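Local coordinates for putative uncharacterized protein smu.1108c (Streptococcus mutans, PDB 3L7Y) that is of unknown function but binds a magnesium ion and may act as a phosphatase, as a member of the haloacid dehalogenase-like hydrolase family, at residues A[74-79]-A[94-99]; A[100-105]-A[182-187]; A[124-129]-A[199-204]; A[186-191]-A[217-222]; A[209-214]-A[223-228]. All coordinates share one frame; numbering follows the deposited sequence.

Contact 1 of 5, residues A[74-79]-A[94-99]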
# COMPACT_ATOMS: atom_id res chain seq x y z
N PHE A 74 -11.16 8.68 8.17
CA PHE A 74 -9.72 8.42 8.18
C PHE A 74 -9.41 7.10 7.50
O PHE A 74 -9.94 6.05 7.89
CB PHE A 74 -9.13 8.47 9.59
CG PHE A 74 -7.62 8.41 9.62
CD1 PHE A 74 -6.86 9.57 9.54
CD2 PHE A 74 -6.96 7.18 9.69
CE1 PHE A 74 -5.47 9.51 9.54
CE2 PHE A 74 -5.57 7.12 9.71
CZ PHE A 74 -4.82 8.28 9.62
N VAL A 75 -8.55 7.16 6.50
CA VAL A 75 -8.25 6.01 5.65
C VAL A 75 -6.77 5.65 5.69
O VAL A 75 -5.91 6.49 5.42
CB VAL A 75 -8.67 6.29 4.18
CG1 VAL A 75 -8.32 5.13 3.27
CG2 VAL A 75 -10.16 6.63 4.10
N VAL A 76 -6.47 4.41 6.04
CA VAL A 76 -5.13 3.89 5.96
C VAL A 76 -4.94 3.26 4.57
O VAL A 76 -5.67 2.34 4.22
CB VAL A 76 -4.91 2.84 7.08
CG1 VAL A 76 -3.56 2.17 6.95
CG2 VAL A 76 -5.06 3.50 8.45
N ALA A 77 -4.00 3.77 3.78
CA ALA A 77 -3.83 3.32 2.39
C ALA A 77 -2.41 2.80 2.13
O ALA A 77 -1.47 3.58 2.01
CB ALA A 77 -4.17 4.44 1.41
N SER A 78 -2.26 1.48 2.04
CA SER A 78 -0.94 0.88 2.05
C SER A 78 -0.83 -0.32 1.09
O SER A 78 -1.83 -0.95 0.75
CB SER A 78 -0.58 0.46 3.49
OG SER A 78 0.66 -0.24 3.56
N SER A 79 0.38 -0.64 0.66
CA SER A 79 0.59 -1.87 -0.09
C SER A 79 0.45 -3.11 0.81
O SER A 79 0.14 -4.19 0.32
CB SER A 79 1.95 -1.87 -0.76
OG SER A 79 2.98 -2.03 0.20
N GLU A 94 -11.33 -0.78 14.21
CA GLU A 94 -12.71 -1.02 13.81
C GLU A 94 -13.43 0.29 13.49
O GLU A 94 -14.55 0.29 12.97
CB GLU A 94 -13.48 -1.82 14.88
CG GLU A 94 -14.08 -0.98 16.00
CD GLU A 94 -13.07 -0.57 17.05
OE1 GLU A 94 -11.94 -1.13 17.04
OE2 GLU A 94 -13.41 0.28 17.90
N GLN A 95 -12.77 1.41 13.77
CA GLN A 95 -13.34 2.73 13.49
C GLN A 95 -12.74 3.35 12.23
O GLN A 95 -13.08 4.48 11.86
CB GLN A 95 -13.10 3.66 14.68
CG GLN A 95 -13.38 3.00 16.02
CD GLN A 95 -12.87 3.82 17.19
OE1 GLN A 95 -12.53 3.28 18.25
NE2 GLN A 95 -12.80 5.13 17.01
N LEU A 96 -11.85 2.63 11.56
CA LEU A 96 -11.15 3.22 10.43
C LEU A 96 -11.47 2.49 9.13
O LEU A 96 -12.09 1.44 9.15
CB LEU A 96 -9.63 3.23 10.66
CG LEU A 96 -9.09 3.62 12.04
CD1 LEU A 96 -7.61 3.30 12.09
CD2 LEU A 96 -9.34 5.11 12.36
N THR A 97 -11.08 3.07 8.01
CA THR A 97 -11.16 2.38 6.74
C THR A 97 -9.74 2.05 6.29
O THR A 97 -8.83 2.86 6.44
CB THR A 97 -11.83 3.23 5.66
OG1 THR A 97 -13.19 3.49 6.04
CG2 THR A 97 -11.80 2.51 4.30
N PHE A 98 -9.57 0.85 5.75
CA PHE A 98 -8.26 0.36 5.34
C PHE A 98 -8.25 0.04 3.86
O PHE A 98 -9.14 -0.66 3.37
CB PHE A 98 -7.93 -0.92 6.10
CG PHE A 98 -7.60 -0.72 7.56
CD1 PHE A 98 -6.30 -0.51 7.95
CD2 PHE A 98 -8.58 -0.78 8.52
CE1 PHE A 98 -5.98 -0.35 9.29
CE2 PHE A 98 -8.27 -0.62 9.85
CZ PHE A 98 -6.96 -0.40 10.24
N VAL A 99 -7.26 0.56 3.15
CA VAL A 99 -7.00 0.14 1.78
C VAL A 99 -5.68 -0.62 1.81
O VAL A 99 -4.62 -0.02 2.05
CB VAL A 99 -6.89 1.35 0.81
CG1 VAL A 99 -6.52 0.89 -0.61
CG2 VAL A 99 -8.20 2.13 0.80
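Phe98 turns its ring beside its own backbone N (chi1 -73°), and because Val76 is its neighbour across the parallel pair, with both side chains on the same sheet face, this carries the ring atoms CD1 and CE1 along the valine. Val76 holds CG1 opposite its backbone N, with CG2 turned back beside that N. The two side chains run alongside each other, and the CD1 corner of the Phe98 ring comes 3.7 Å from Val76 CB, with CE1 near CG2. Phe74 and Leu96 likewise point the same way, Phe74 CD2 lying 4.1 Å from Leu96 CD2. On the opposite face of the sheet from Val76 and Phe98, Val75 CG1 touches Val99 CG2 at 3.9 Å, and Ala77 packs CB to CB on Val99. Four backbone hydrogen bonds set this parallel register. Thr97 N reaches Phe74 O at 3.2 Å and Val76 N reaches Thr97 O at 2.9 Å; Val99 N then bonds to Val76 O at 2.6 Å, almost straight at 178°, and Ser78 N to Val99 O at 2.8 Å. The short strand axes approach to 4.6 Å at 23°. These strands belong to the beta-alpha-beta unit of strand 73-77, helix 82-86 and strand 97-100. Helix 229-239 packs Leu236 against Val75, Thr97 and Val99, while Phe98 meets Tyr82 edge-to-face on the other face, and strand 39-42 borders strand 73-77 on the side away from Thr97.

Contact 2 of 5, residues A[100-105]-A[182-187]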
# COMPACT_ATOMS: atom_id res chain seq x y z
N GLY A 100 -5.74 -1.94 1.62
CA GLY A 100 -4.54 -2.76 1.59
C GLY A 100 -4.22 -3.28 0.20
O GLY A 100 -5.05 -3.18 -0.69
N GLU A 101 -3.04 -3.86 0.03
CA GLU A 101 -2.63 -4.46 -1.25
C GLU A 101 -2.55 -3.41 -2.37
O GLU A 101 -2.60 -3.73 -3.56
CB GLU A 101 -3.57 -5.60 -1.65
CG GLU A 101 -3.96 -6.56 -0.52
CD GLU A 101 -2.83 -7.46 -0.05
OE1 GLU A 101 -1.81 -7.57 -0.74
OE2 GLU A 101 -2.98 -8.08 1.03
N ASN A 102 -2.38 -2.15 -1.97
CA ASN A 102 -2.41 -0.98 -2.86
C ASN A 102 -3.79 -0.63 -3.37
O ASN A 102 -3.96 0.40 -4.03
CB ASN A 102 -1.45 -1.13 -4.06
CG ASN A 102 -0.01 -1.27 -3.63
OD1 ASN A 102 0.58 -0.36 -3.05
ND2 ASN A 102 0.58 -2.42 -3.91
N GLY A 103 -4.78 -1.45 -3.05
CA GLY A 103 -6.12 -1.15 -3.51
C GLY A 103 -7.12 -2.28 -3.65
O GLY A 103 -8.32 -2.05 -3.49
N ALA A 104 -6.65 -3.49 -3.97
CA ALA A 104 -7.54 -4.61 -4.26
C ALA A 104 -8.35 -5.05 -3.04
O ALA A 104 -9.37 -5.72 -3.19
CB ALA A 104 -6.74 -5.80 -4.81
N ASN A 105 -7.89 -4.69 -1.84
CA ASN A 105 -8.63 -5.06 -0.63
C ASN A 105 -8.97 -3.86 0.21
O ASN A 105 -8.08 -3.16 0.68
CB ASN A 105 -7.85 -6.09 0.19
CG ASN A 105 -8.71 -6.81 1.23
OD1 ASN A 105 -8.20 -7.27 2.25
ND2 ASN A 105 -10.01 -6.92 0.97
N PHE A 182 -5.26 -14.78 -3.92
CA PHE A 182 -4.15 -13.85 -3.84
C PHE A 182 -4.52 -12.44 -4.29
O PHE A 182 -5.12 -12.25 -5.35
CB PHE A 182 -2.96 -14.37 -4.67
CG PHE A 182 -2.51 -15.74 -4.25
CD1 PHE A 182 -2.93 -16.86 -4.94
CD2 PHE A 182 -1.66 -15.90 -3.16
CE1 PHE A 182 -2.52 -18.12 -4.56
CE2 PHE A 182 -1.25 -17.16 -2.78
CZ PHE A 182 -1.68 -18.27 -3.47
N PHE A 183 -4.14 -11.46 -3.48
CA PHE A 183 -4.42 -10.06 -3.81
C PHE A 183 -3.36 -9.45 -4.70
O PHE A 183 -3.65 -8.61 -5.56
CB PHE A 183 -4.49 -9.23 -2.54
CG PHE A 183 -5.74 -9.43 -1.75
CD1 PHE A 183 -5.68 -9.89 -0.45
CD2 PHE A 183 -6.97 -9.12 -2.31
CE1 PHE A 183 -6.84 -10.04 0.30
CE2 PHE A 183 -8.13 -9.30 -1.57
CZ PHE A 183 -8.06 -9.74 -0.26
N LYS A 184 -2.11 -9.85 -4.47
CA LYS A 184 -0.97 -9.28 -5.18
C LYS A 184 0.23 -10.20 -5.06
O LYS A 184 0.21 -11.17 -4.29
CB LYS A 184 -0.62 -7.91 -4.59
CG LYS A 184 0.23 -7.96 -3.31
CD LYS A 184 0.71 -6.55 -2.92
CE LYS A 184 1.64 -6.56 -1.70
NZ LYS A 184 0.95 -7.03 -0.47
N LEU A 185 1.27 -9.91 -5.84
CA LEU A 185 2.58 -10.51 -5.61
C LEU A 185 3.60 -9.44 -5.29
O LEU A 185 3.39 -8.27 -5.59
CB LEU A 185 3.09 -11.27 -6.83
CG LEU A 185 2.12 -12.06 -7.72
CD1 LEU A 185 2.93 -12.92 -8.66
CD2 LEU A 185 1.18 -12.89 -6.88
N THR A 186 4.73 -9.83 -4.72
CA THR A 186 5.79 -8.88 -4.48
C THR A 186 7.12 -9.42 -4.98
O THR A 186 7.47 -10.58 -4.74
CB THR A 186 5.89 -8.49 -2.99
OG1 THR A 186 4.67 -7.85 -2.57
CG2 THR A 186 7.06 -7.54 -2.76
N LEU A 187 7.86 -8.59 -5.70
CA LEU A 187 9.20 -8.96 -6.09
C LEU A 187 10.20 -8.19 -5.26
O LEU A 187 10.07 -6.97 -5.09
CB LEU A 187 9.44 -8.67 -7.57
CG LEU A 187 8.51 -9.31 -8.60
CD1 LEU A 187 9.09 -9.12 -9.98
CD2 LEU A 187 8.32 -10.79 -8.29
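Glu101 crosses the base of Phe183 at about a right angle before its carboxylate reaches Lys184. Its CB lies 3.8 Å from Phe183 CB, and CG comes closer, 3.4 Å from that same Phe183 CB. A bend at chi2 (-71°) then lays CD along the benzylic end of the phenylalanine and puts OE2 3.6 Å from Phe183 CD1. The other oxygen, OE1, takes a salt-bridging hydrogen bond of 2.8 Å from Lys184 NZ, which approaches from above the carboxylate plane, 37° out of it; Ser142 also bonds to OE1. Farther along the ring, the Asn105 amide, its ND2 hydrogen-bonded to Ile114 O, stacks at 17° to the ring plane, with Asn105 CB 3.8 Å from the Phe183 centroid in a CH-pi contact. Lys184 NZ has a further acceptor in Ser79 O, while Asn102 bonds to Asp221 and Asn255. The arrangement joins the loop after strand 97-100 of the eight-stranded sheet to strand 182-188 of the six-stranded one, consistent with the core-and-cap architecture of the haloacid dehalogenase-like family.

Contact 3 of 5, residues A[124-129]-A[199-204]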
# COMPACT_ATOMS: atom_id res chain seq x y z
N ALA A 124 0.13 -17.62 -12.46
CA ALA A 124 1.02 -18.70 -12.84
C ALA A 124 1.87 -18.22 -14.01
O ALA A 124 3.06 -18.52 -14.10
CB ALA A 124 0.22 -19.94 -13.23
N SER A 125 1.25 -17.44 -14.89
CA SER A 125 1.96 -17.01 -16.08
C SER A 125 3.03 -15.93 -15.81
O SER A 125 4.13 -16.01 -16.35
CB SER A 125 0.98 -16.62 -17.18
OG SER A 125 1.60 -15.76 -18.12
N ILE A 126 2.73 -14.93 -14.99
CA ILE A 126 3.73 -13.90 -14.67
C ILE A 126 4.85 -14.52 -13.82
O ILE A 126 6.00 -14.10 -13.91
CB ILE A 126 3.14 -12.69 -13.91
CG1 ILE A 126 4.13 -11.51 -13.91
CG2 ILE A 126 2.82 -13.08 -12.47
CD1 ILE A 126 4.35 -10.90 -15.24
N ILE A 127 4.52 -15.52 -13.00
CA ILE A 127 5.52 -16.22 -12.21
C ILE A 127 6.51 -16.97 -13.10
O ILE A 127 7.74 -16.91 -12.88
CB ILE A 127 4.88 -17.22 -11.21
CG1 ILE A 127 4.29 -16.47 -10.02
CG2 ILE A 127 5.91 -18.24 -10.72
CD1 ILE A 127 3.61 -17.38 -9.00
N TYR A 128 5.98 -17.67 -14.09
CA TYR A 128 6.82 -18.44 -15.01
C TYR A 128 7.75 -17.49 -15.75
O TYR A 128 8.93 -17.76 -15.96
CB TYR A 128 5.95 -19.21 -16.01
CG TYR A 128 6.76 -19.96 -17.03
CD1 TYR A 128 7.23 -21.24 -16.76
CD2 TYR A 128 7.08 -19.38 -18.25
CE1 TYR A 128 7.99 -21.93 -17.70
CE2 TYR A 128 7.83 -20.06 -19.19
CZ TYR A 128 8.29 -21.33 -18.91
OH TYR A 128 9.04 -22.01 -19.84
N PHE A 129 7.20 -16.34 -16.13
CA PHE A 129 7.97 -15.33 -16.84
C PHE A 129 9.11 -14.77 -15.98
O PHE A 129 10.24 -14.66 -16.44
CB PHE A 129 7.03 -14.22 -17.29
CG PHE A 129 7.73 -13.07 -17.89
CD1 PHE A 129 8.32 -13.18 -19.13
CD2 PHE A 129 7.80 -11.86 -17.21
CE1 PHE A 129 8.99 -12.09 -19.69
CE2 PHE A 129 8.46 -10.78 -17.76
CZ PHE A 129 9.05 -10.89 -19.01
N LYS A 199 8.99 -2.59 -16.57
CA LYS A 199 8.69 -2.46 -18.00
C LYS A 199 8.52 -3.83 -18.66
O LYS A 199 7.63 -4.01 -19.49
CB LYS A 199 9.77 -1.67 -18.74
CG LYS A 199 9.56 -1.69 -20.25
CD LYS A 199 10.26 -0.54 -20.95
CE LYS A 199 9.51 -0.13 -22.23
NZ LYS A 199 9.44 -1.22 -23.23
N ALA A 200 9.36 -4.78 -18.28
CA ALA A 200 9.25 -6.15 -18.79
C ALA A 200 7.87 -6.74 -18.45
O ALA A 200 7.24 -7.42 -19.27
CB ALA A 200 10.35 -7.02 -18.22
N ILE A 201 7.41 -6.46 -17.24
CA ILE A 201 6.08 -6.89 -16.82
C ILE A 201 4.99 -6.22 -17.65
O ILE A 201 4.06 -6.87 -18.12
CB ILE A 201 5.87 -6.59 -15.32
CG1 ILE A 201 6.65 -7.60 -14.49
CG2 ILE A 201 4.39 -6.60 -14.98
CD1 ILE A 201 7.00 -7.11 -13.08
N ALA A 202 5.12 -4.90 -17.82
CA ALA A 202 4.14 -4.14 -18.58
C ALA A 202 4.08 -4.60 -20.04
O ALA A 202 3.07 -4.41 -20.70
CB ALA A 202 4.46 -2.67 -18.51
N ASP A 203 5.16 -5.17 -20.53
CA ASP A 203 5.24 -5.60 -21.94
C ASP A 203 4.84 -7.05 -22.14
O ASP A 203 4.86 -7.55 -23.28
CB ASP A 203 6.66 -5.43 -22.47
CG ASP A 203 7.01 -3.98 -22.75
OD1 ASP A 203 6.10 -3.14 -22.75
OD2 ASP A 203 8.21 -3.69 -22.94
N TYR A 204 4.49 -7.74 -21.05
CA TYR A 204 4.23 -9.18 -21.12
C TYR A 204 2.77 -9.49 -21.47
O TYR A 204 1.91 -8.62 -21.40
CB TYR A 204 4.61 -9.85 -19.79
CG TYR A 204 4.64 -11.37 -19.86
CD1 TYR A 204 5.40 -12.02 -20.83
CD2 TYR A 204 3.91 -12.15 -18.96
CE1 TYR A 204 5.43 -13.40 -20.91
CE2 TYR A 204 3.94 -13.54 -19.03
CZ TYR A 204 4.71 -14.15 -20.01
OH TYR A 204 4.76 -15.52 -20.09
O HOH W 1 4.46 -17.73 -18.75
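Phe129 and Tyr204 form a face-to-face stack, with centroids 4.1 Å apart and planes 20° from parallel. Both reach out with CG opposite the backbone N, chi1 being 173° for Phe129 and -168° for Tyr204, and the side chains slide past each other in opposite directions from their two backbones. The stack therefore begins at the base of the phenylalanine: Phe129 CB sits over the tyrosine face, 3.8 Å from the Tyr204 centroid, as a CH-pi contact, and CD1 comes 3.4 Å from Tyr204 CE1. The far end of the Phe129 ring continues to the helix beyond, where CZ touches Ala200 CB at 4.2 Å. Ser125 approaches the tyrosine at its rim, near the ring plane, with OG 3.4 Å from Tyr204 CE2. Ile126 sends CG1 away from its backbone N, and its terminal CD1 fits between two partners, 3.9 Å from Tyr204 CD2 and 4.1 Å from Ile201 CG1; the two isoleucines cross at about a right angle. At the tyrosine tip, a water lying in the ring plane is 2.6 Å from Tyr204 OH and donates to Ser125 O, so the hydroxyl is tied to the helix backbone through one bridge. Helix 120-133 thus packs against the end of helix 194-202 and the turn after it. Both helices lie on one face of the six-stranded sheet, where Ile126 rests on Leu185, forming an alpha/beta layer remote from the metal site.

Contact 4 of 5, residues A[186-191]-A[217-222]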
# COMPACT_ATOMS: atom_id res chain seq x y z
N THR A 186 4.73 -9.83 -4.72
CA THR A 186 5.79 -8.88 -4.48
C THR A 186 7.12 -9.42 -4.98
O THR A 186 7.47 -10.58 -4.74
CB THR A 186 5.89 -8.49 -2.99
OG1 THR A 186 4.67 -7.85 -2.57
CG2 THR A 186 7.06 -7.54 -2.76
N LEU A 187 7.86 -8.59 -5.70
CA LEU A 187 9.20 -8.96 -6.09
C LEU A 187 10.20 -8.19 -5.26
O LEU A 187 10.07 -6.97 -5.09
CB LEU A 187 9.44 -8.67 -7.57
CG LEU A 187 8.51 -9.31 -8.60
CD1 LEU A 187 9.09 -9.12 -9.98
CD2 LEU A 187 8.32 -10.79 -8.29
N GLN A 188 11.20 -8.88 -4.73
CA GLN A 188 12.32 -8.19 -4.12
C GLN A 188 13.46 -8.18 -5.12
O GLN A 188 13.89 -9.24 -5.60
CB GLN A 188 12.76 -8.84 -2.80
CG GLN A 188 13.75 -7.97 -2.02
CD GLN A 188 14.57 -8.78 -1.04
OE1 GLN A 188 15.20 -9.77 -1.40
NE2 GLN A 188 14.57 -8.35 0.21
N VAL A 189 13.92 -6.98 -5.45
CA VAL A 189 14.82 -6.80 -6.57
C VAL A 189 15.81 -5.70 -6.21
O VAL A 189 15.57 -4.94 -5.27
CB VAL A 189 14.05 -6.34 -7.81
CG1 VAL A 189 12.97 -7.36 -8.17
CG2 VAL A 189 13.42 -4.99 -7.56
N LYS A 190 16.92 -5.64 -6.93
CA LYS A 190 17.83 -4.52 -6.80
C LYS A 190 17.11 -3.26 -7.26
O LYS A 190 16.50 -3.24 -8.34
CB LYS A 190 19.09 -4.75 -7.65
CG LYS A 190 20.18 -5.52 -6.93
CD LYS A 190 21.36 -5.82 -7.85
N GLU A 191 17.14 -2.20 -6.46
CA GLU A 191 16.44 -0.98 -6.82
C GLU A 191 16.82 -0.53 -8.24
O GLU A 191 16.00 0.05 -8.95
CB GLU A 191 16.68 0.15 -5.80
CG GLU A 191 15.94 1.46 -6.10
CD GLU A 191 14.43 1.27 -6.25
OE1 GLU A 191 13.74 2.25 -6.61
OE2 GLU A 191 13.92 0.16 -6.01
N PHE A 217 11.92 0.82 -1.65
CA PHE A 217 13.28 0.64 -2.14
C PHE A 217 13.60 -0.84 -2.27
O PHE A 217 13.61 -1.58 -1.28
CB PHE A 217 14.29 1.35 -1.22
CG PHE A 217 15.68 1.40 -1.78
CD1 PHE A 217 16.62 0.44 -1.44
CD2 PHE A 217 16.06 2.42 -2.64
CE1 PHE A 217 17.91 0.48 -1.96
CE2 PHE A 217 17.35 2.48 -3.16
CZ PHE A 217 18.27 1.51 -2.82
N GLY A 218 13.82 -1.30 -3.50
CA GLY A 218 14.08 -2.70 -3.75
C GLY A 218 12.84 -3.58 -3.79
O GLY A 218 12.95 -4.80 -3.67
N TYR A 219 11.66 -2.98 -3.97
CA TYR A 219 10.41 -3.75 -4.03
C TYR A 219 9.49 -3.36 -5.19
O TYR A 219 9.36 -2.18 -5.53
CB TYR A 219 9.64 -3.66 -2.71
CG TYR A 219 10.34 -4.34 -1.56
CD1 TYR A 219 11.10 -3.61 -0.65
CD2 TYR A 219 10.24 -5.72 -1.38
CE1 TYR A 219 11.75 -4.23 0.40
CE2 TYR A 219 10.88 -6.35 -0.33
CZ TYR A 219 11.63 -5.59 0.56
OH TYR A 219 12.27 -6.21 1.60
N ILE A 220 8.85 -4.36 -5.79
CA ILE A 220 7.82 -4.13 -6.80
C ILE A 220 6.59 -4.96 -6.43
O ILE A 220 6.69 -6.18 -6.26
CB ILE A 220 8.26 -4.61 -8.19
CG1 ILE A 220 9.43 -3.79 -8.73
CG2 ILE A 220 7.09 -4.59 -9.15
CD1 ILE A 220 10.17 -4.50 -9.86
N ASP A 221 5.45 -4.30 -6.29
CA ASP A 221 4.20 -5.02 -6.11
C ASP A 221 3.62 -5.22 -7.49
O ASP A 221 3.56 -4.28 -8.28
CB ASP A 221 3.23 -4.21 -5.25
CG ASP A 221 3.57 -4.27 -3.78
OD1 ASP A 221 4.45 -5.09 -3.42
OD2 ASP A 221 2.97 -3.51 -2.99
N ILE A 222 3.22 -6.45 -7.77
CA ILE A 222 2.53 -6.76 -9.00
C ILE A 222 1.05 -6.82 -8.67
O ILE A 222 0.57 -7.78 -8.08
CB ILE A 222 3.01 -8.09 -9.62
CG1 ILE A 222 4.51 -8.01 -9.94
CG2 ILE A 222 2.18 -8.43 -10.86
CD1 ILE A 222 5.10 -9.27 -10.54
O HOH W 2 11.21 -0.54 -6.85
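Phe217 lies against the aliphatic part of Glu191, whose CB stands over one ring face, 3.8 Å from the Phe217 centroid and 19° off the normal. Next, Gly218 N donates to Glu191 OE2 at 2.9 Å, from above the carboxylate plane; the bend in the glutamate at chi2 (55°) turns the carboxylate back to that N-H. Gly218 O accepts from Val189 N. Tyr219 runs alongside Gln188, its CE2 3.7 Å from Gln188 CG, and a water lies within hydrogen-bonding distance of both Tyr219 O and Glu191 OE2. Ile220 makes the hydrogen-bonded antiparallel pair with Leu187, Leu187 N to Ile220 O at 2.7 Å and Ile220 N to Leu187 O at 3.0 Å, while its CD1 meets Val189 CG2. Asp221 OD1 receives Thr186 OG1 at 2.9 Å, and Asn102 holds OD2. Ile222 CD1 finally packs 3.9 Å from Leu187 CG. Both oxygens of the buried Asp221 thus have donors, which would help offset its probable negative charge, whereas the other face, with Leu187 and Ile220, is apolar here.

Contact 5 of 5, residues A[209-214]-A[223-228]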
# COMPACT_ATOMS: atom_id res chain seq x y z
N ARG A 209 -3.97 -7.29 -17.27
CA ARG A 209 -4.40 -7.76 -15.96
C ARG A 209 -3.41 -7.40 -14.85
O ARG A 209 -3.82 -7.09 -13.74
CB ARG A 209 -4.57 -9.28 -15.98
CG ARG A 209 -5.48 -9.79 -17.08
CD ARG A 209 -6.92 -9.86 -16.62
NE ARG A 209 -7.80 -10.34 -17.68
CZ ARG A 209 -7.90 -11.62 -18.04
NH1 ARG A 209 -7.18 -12.54 -17.42
NH2 ARG A 209 -8.72 -11.97 -19.02
N LEU A 210 -2.11 -7.47 -15.14
CA LEU A 210 -1.09 -7.32 -14.10
C LEU A 210 -0.09 -6.22 -14.40
O LEU A 210 0.40 -6.10 -15.52
CB LEU A 210 -0.33 -8.64 -13.88
CG LEU A 210 -1.14 -9.90 -13.54
CD1 LEU A 210 -0.22 -11.12 -13.46
CD2 LEU A 210 -1.93 -9.71 -12.24
N VAL A 211 0.22 -5.42 -13.38
CA VAL A 211 1.16 -4.34 -13.55
C VAL A 211 1.97 -4.15 -12.27
O VAL A 211 1.47 -4.35 -11.16
CB VAL A 211 0.43 -3.03 -13.95
CG1 VAL A 211 -0.18 -2.35 -12.73
CG2 VAL A 211 1.38 -2.08 -14.69
N GLY A 212 3.24 -3.77 -12.43
CA GLY A 212 4.10 -3.51 -11.29
C GLY A 212 4.00 -2.06 -10.84
O GLY A 212 3.76 -1.14 -11.64
N THR A 213 4.17 -1.85 -9.54
CA THR A 213 4.22 -0.50 -9.01
C THR A 213 5.29 -0.51 -7.93
O THR A 213 5.31 -1.41 -7.11
CB THR A 213 2.85 -0.09 -8.43
OG1 THR A 213 2.88 1.29 -7.99
CG2 THR A 213 2.46 -1.01 -7.25
N ALA A 214 6.20 0.46 -7.95
CA ALA A 214 7.21 0.54 -6.91
C ALA A 214 6.57 0.79 -5.55
O ALA A 214 5.96 1.85 -5.32
CB ALA A 214 8.24 1.63 -7.23
N ILE A 223 0.34 -5.76 -9.02
CA ILE A 223 -1.06 -5.65 -8.67
C ILE A 223 -1.92 -5.86 -9.90
O ILE A 223 -1.43 -5.80 -11.02
CB ILE A 223 -1.38 -4.25 -8.10
CG1 ILE A 223 -0.75 -3.17 -8.98
CG2 ILE A 223 -0.89 -4.15 -6.66
CD1 ILE A 223 -1.43 -1.78 -8.88
N THR A 224 -3.21 -6.09 -9.66
CA THR A 224 -4.21 -6.06 -10.70
C THR A 224 -4.21 -4.67 -11.32
O THR A 224 -4.41 -3.66 -10.63
CB THR A 224 -5.60 -6.38 -10.13
OG1 THR A 224 -5.64 -7.75 -9.69
CG2 THR A 224 -6.71 -6.12 -11.16
N LYS A 225 -3.96 -4.62 -12.63
CA LYS A 225 -3.83 -3.34 -13.32
C LYS A 225 -5.00 -2.41 -13.01
O LYS A 225 -6.17 -2.79 -13.13
CB LYS A 225 -3.70 -3.54 -14.83
CG LYS A 225 -3.08 -2.34 -15.57
CD LYS A 225 -3.50 -2.34 -17.04
CE LYS A 225 -2.48 -1.67 -17.95
NZ LYS A 225 -2.10 -0.30 -17.54
N GLY A 226 -4.69 -1.18 -12.63
CA GLY A 226 -5.71 -0.19 -12.35
C GLY A 226 -6.16 -0.15 -10.90
O GLY A 226 -6.80 0.82 -10.48
N LEU A 227 -5.85 -1.18 -10.12
CA LEU A 227 -6.29 -1.20 -8.73
C LEU A 227 -5.24 -0.59 -7.79
O LEU A 227 -4.68 -1.27 -6.92
CB LEU A 227 -6.66 -2.63 -8.28
CG LEU A 227 -8.14 -2.99 -8.42
CD1 LEU A 227 -8.77 -2.35 -9.66
CD2 LEU A 227 -8.34 -4.51 -8.39
N HIS A 228 -4.98 0.70 -7.99
CA HIS A 228 -3.98 1.41 -7.21
C HIS A 228 -4.66 2.29 -6.15
O HIS A 228 -5.88 2.36 -6.08
CB HIS A 228 -3.07 2.23 -8.13
CG HIS A 228 -3.82 3.00 -9.18
ND1 HIS A 228 -4.69 4.02 -8.87
CD2 HIS A 228 -3.82 2.90 -10.53
CE1 HIS A 228 -5.19 4.52 -9.99
NE2 HIS A 228 -4.68 3.85 -11.01
O HOH W 3 -5.49 -8.92 -12.19
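A beta hairpin of strands 210-214 and 219-224 brings Val211 against Ile223 at the edge of the six-stranded sheet. The pair is of the hydrogen-bonded antiparallel kind: Val211 N donates to Ile223 O at 2.9 Å, and Ile223 N returns to Val211 O at 2.8 Å. Their side chains lie next to each other on one face, Val211 CG1 to Ile223 CG1 at 3.9 Å. In Ile223, CG1 is set between backbone N and carbonyl carbon (chi1 46°), which brings it within 3.3 Å of Val211 O. Val211 also carries the start of the Lys225 chain, Val211 CB being 3.9 Å from Lys225 CG, before the rest of the lysine departs from the strand. Where the strand pairing ends, Lys225 N bonds to Arg209 O at 2.7 Å, coming from 50° above the carbonyl plane. A water donates to the same Arg209 O and to Thr224 OG1. A type II turn from Thr224 to Leu227, closed by Leu227 N to Thr224 O at 2.9 Å, then directs the chain to His228, the N-cap of the following helix. The Arg209 guanidinium forms a salt bridge with Asp122. The carbonyl at the strand end is thus met by one backbone N-H and one water, while the Val211-Ile223 pair behind it is apolar.

How the contacts relate
Contacts 4 and 5, and the 182-187 side of contact 2, lie in the six-stranded sheet: contacts 4 and 5 both use strand 219-224, contacts 2 and 4 both use strand 182-188, and Asp221 O to Thr213 N, 2.8 Å, continues the pairing between contacts 4 and 5. Contact 3 packs helices on that sheet, Ile201 CD1 lying 3.8 Å from Ile222 CD1. Contact 1 belongs to the other sheet, its centre about 30 Å from that of contact 3, but meets contact 2 through Ser78 O and Asn102 N, 3.0 Å apart. The magnesium ion, bound by Asp43, Asp45 and Asp252, is about 7 Å from the Ser78 side chain, about 8 Å from that of Asn102 and about 9 Å from that of Asp221.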